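Local coordinates for hypothetical protein SA2161 (Staphylococcus aureus, PDB 1Y7R), which is of unknown function but belongs to the GNAT family and is probably an acetyltransferase that transfers an acetyl group from acetyl-CoA, at residues E12-L17 with M53-G58. The protein carries 4 engineered substitutions. Sequence-based numbering, arbitrary orientation.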
ATOM      1  N   GLU A  12     -13.785  18.128   1.157  1.00  9.01           N
ATOM      2  CA  GLU A  12     -13.152  19.397   1.471  1.00  8.76           C
ATOM      3  C   GLU A  12     -12.180  19.272   2.631  1.00  8.59           C
ATOM      4  O   GLU A  12     -11.058  19.760   2.525  1.00  8.86           O
ATOM      5  CB  GLU A  12     -14.186  20.490   1.784  1.00  8.54           C
ATOM      6  CG  GLU A  12     -13.516  21.793   2.268  1.00 10.12           C
ATOM      7  CD  GLU A  12     -14.409  22.996   2.192  1.00 13.57           C
ATOM      8  OE1 GLU A  12     -15.635  22.826   2.018  1.00 15.65           O
ATOM      9  OE2 GLU A  12     -13.890  24.123   2.317  1.00 12.60           O
ATOM     10  N   ASP A  13     -12.592  18.621   3.725  1.00  8.17           N
ATOM     11  CA  ASP A  13     -11.745  18.516   4.937  1.00  8.44           C
ATOM     12  C   ASP A  13     -10.463  17.727   4.613  1.00  8.22           C
ATOM     13  O   ASP A  13      -9.356  18.100   5.026  1.00  6.90           O
ATOM     14  CB  ASP A  13     -12.498  17.839   6.088  1.00 10.73           C
ATOM     15  CG  ASP A  13     -13.414  18.786   6.844  1.00 14.03           C
ATOM     16  OD1 ASP A  13     -14.139  18.287   7.741  1.00 18.16           O
ATOM     17  OD2 ASP A  13     -13.388  20.015   6.588  1.00 16.92           O
ATOM     18  N   TYR A  14     -10.619  16.645   3.855  1.00  6.79           N
ATOM     19  CA  TYR A  14      -9.506  15.806   3.444  1.00  7.29           C
ATOM     20  C   TYR A  14      -8.501  16.605   2.638  1.00  7.39           C
ATOM     21  O   TYR A  14      -7.313  16.632   2.947  1.00  7.17           O
ATOM     22  CB  TYR A  14     -10.002  14.589   2.651  1.00  7.79           C
ATOM     23  CG  TYR A  14      -8.897  13.785   1.994  1.00  8.00           C
ATOM     24  CD1 TYR A  14      -8.247  12.791   2.701  1.00  8.47           C
ATOM     25  CD2 TYR A  14      -8.533  13.988   0.649  1.00  8.63           C
ATOM     26  CE1 TYR A  14      -7.248  12.024   2.131  1.00  8.46           C
ATOM     27  CE2 TYR A  14      -7.516  13.227   0.068  1.00 10.41           C
ATOM     28  CZ  TYR A  14      -6.871  12.255   0.813  1.00  9.84           C
ATOM     29  OH  TYR A  14      -5.866  11.491   0.249  1.00  9.27           O
ATOM     30  N   CYS A  15      -8.985  17.243   1.573  1.00  7.13           N
ATOM     31  CA  CYS A  15      -8.101  17.971   0.688  1.00  6.58           C
ATOM     32  C   CYS A  15      -7.419  19.100   1.474  1.00  6.16           C
ATOM     33  O   CYS A  15      -6.211  19.351   1.313  1.00  5.92           O
ATOM     34  CB  CYS A  15      -8.907  18.540  -0.478  1.00  6.79           C
ATOM     35  SG  CYS A  15      -9.437  17.235  -1.624  1.00  9.85           S
ATOM     36  N   ALA A  16      -8.197  19.769   2.328  1.00  5.10           N
ATOM     37  CA  ALA A  16      -7.716  20.893   3.126  1.00  6.57           C
ATOM     38  C   ALA A  16      -6.661  20.465   4.125  1.00  5.82           C
ATOM     39  O   ALA A  16      -5.658  21.173   4.350  1.00  5.89           O
ATOM     40  CB  ALA A  16      -8.865  21.581   3.856  1.00  5.69           C
ATOM     41  N   LEU A  17      -6.867  19.295   4.707  1.00  6.57           N
ATOM     42  CA  LEU A  17      -5.899  18.789   5.664  1.00  7.18           C
ATOM     43  C   LEU A  17      -4.578  18.445   4.997  1.00  7.16           C
ATOM     44  O   LEU A  17      -3.517  18.812   5.512  1.00  6.90           O
ATOM     45  CB  LEU A  17      -6.470  17.635   6.468  1.00  7.73           C
ATOM     46  CG  LEU A  17      -5.520  17.015   7.476  1.00  9.26           C
ATOM     47  CD1 LEU A  17      -5.027  18.062   8.497  1.00 10.68           C
ATOM     48  CD2 LEU A  17      -6.256  15.854   8.161  1.00  9.24           C
HETATM   49  N   MSE A  53      -5.442  13.241  10.539  1.00  6.42           N
HETATM   50  CA  MSE A  53      -6.039  12.017  10.006  1.00  8.48           C
HETATM   51  C   MSE A  53      -4.952  10.997   9.696  1.00  6.85           C
HETATM   52  O   MSE A  53      -3.776  11.316   9.569  1.00  6.70           O
HETATM   53  CB  MSE A  53      -6.831  12.293   8.729  1.00  8.15           C
HETATM   54  CG  MSE A  53      -5.959  12.440   7.536  1.00  8.92           C
HETATM   55 SE   MSE A  53      -7.104  12.810   6.011  1.00 21.69          SE
HETATM   56  CE  MSE A  53      -8.424  11.623   6.313  1.00 14.45           C
ATOM     57  N   GLY A  54      -5.377   9.763   9.572  1.00  5.91           N
ATOM     58  CA  GLY A  54      -4.542   8.690   8.998  1.00  5.05           C
ATOM     59  C   GLY A  54      -5.456   7.643   8.377  1.00  4.70           C
ATOM     60  O   GLY A  54      -6.626   7.497   8.778  1.00  4.85           O
ATOM     61  N   ARG A  55      -4.948   6.922   7.374  1.00  5.31           N
ATOM     62  CA  ARG A  55      -5.783   5.946   6.664  1.00  5.02           C
ATOM     63  C   ARG A  55      -4.983   4.661   6.463  1.00  5.82           C
ATOM     64  O   ARG A  55      -3.746   4.681   6.506  1.00  7.07           O
ATOM     65  CB  ARG A  55      -6.264   6.517   5.305  1.00  5.03           C
ATOM     66  CG  ARG A  55      -7.021   7.845   5.448  1.00  3.37           C
ATOM     67  CD  ARG A  55      -7.308   8.534   4.140  1.00  6.56           C
ATOM     68  NE  ARG A  55      -8.290   7.802   3.321  1.00  8.30           N
ATOM     69  CZ  ARG A  55      -8.135   7.445   2.044  1.00  7.09           C
ATOM     70  NH1 ARG A  55      -7.033   7.750   1.355  1.00  9.92           N
ATOM     71  NH2 ARG A  55      -9.144   6.806   1.450  1.00  8.19           N
ATOM     72  N   VAL A  56      -5.699   3.557   6.294  1.00  5.59           N
ATOM     73  CA  VAL A  56      -5.102   2.243   6.004  1.00  5.73           C
ATOM     74  C   VAL A  56      -5.803   1.618   4.778  1.00  5.54           C
ATOM     75  O   VAL A  56      -7.048   1.574   4.691  1.00  5.80           O
ATOM     76  CB  VAL A  56      -5.221   1.301   7.209  1.00  6.60           C
ATOM     77  CG1 VAL A  56      -4.668  -0.116   6.879  1.00  6.64           C
ATOM     78  CG2 VAL A  56      -4.532   1.892   8.436  1.00  7.60           C
ATOM     79  N   ILE A  57      -4.986   1.130   3.843  1.00  6.00           N
ATOM     80  CA  ILE A  57      -5.425   0.295   2.736  1.00  5.80           C
ATOM     81  C   ILE A  57      -4.810  -1.101   2.941  1.00  5.29           C
ATOM     82  O   ILE A  57      -3.845  -1.263   3.704  1.00  5.33           O
ATOM     83  CB  ILE A  57      -5.052   0.886   1.349  1.00  5.69           C
ATOM     84  CG1 ILE A  57      -3.534   1.162   1.234  1.00  4.98           C
ATOM     85  CG2 ILE A  57      -5.879   2.167   1.067  1.00  6.74           C
ATOM     86  CD1 ILE A  57      -3.029   1.298  -0.205  1.00  6.33           C
ATOM     87  N   GLY A  58      -5.347  -2.098   2.265  1.00  5.40           N
ATOM     88  CA  GLY A  58      -4.777  -3.438   2.457  1.00  6.41           C
ATOM     89  C   GLY A  58      -5.695  -4.528   1.946  1.00  7.71           C
ATOM     90  O   GLY A  58      -6.728  -4.236   1.324  1.00  8.20           O
TER
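Tyr14 and Leu17, one turn apart on helix 11-20, pack on Met53 and Arg55 of strand 49-58 in a buried, mainly apolar helix-on-sheet contact. The helix lies across the strand; the axes of the two short segments come within 10.7 Å, with 105° between their directions, and no hydrogen bond joins the two segments. Met53, a selenomethionine, is the hub. Met53 SE lies 3.5 Å from Tyr14 CD1 and 4.7 Å from the centroid of that ring, an oblique Met-aromatic contact, while its methyl CE sits in the ring plane at the edge. The bend at the end of the Met53 chain (chi3 -43°) turns CE to that edge. Leu17 and Met53 run past each other in opposite directions, and the tightest carbon pair is Leu17 CD2 against Met53 CG at 3.5 Å. Farther along the strand, Arg55 approaches the hydroxyl end of the same tyrosine: Arg55 CD stands 4.0 Å from Tyr14 CE1, and the guanidinium plane is turned 77° from the ring. Asp68 on strand 63-71 ties these polar ends together, its OD2 taking a hydrogen bond with Tyr14 OH and a salt bridge with Arg55 NH1; the shared carboxylate thus anchors both groups in the buried interface. Arg55 NH2 makes a second salt bridge, to Asp59 of the second subunit, linking the contact to the dimer. Such packing of the first helix, which follows the first strand, against a central antiparallel strand is characteristic of the GNAT acetyltransferase fold.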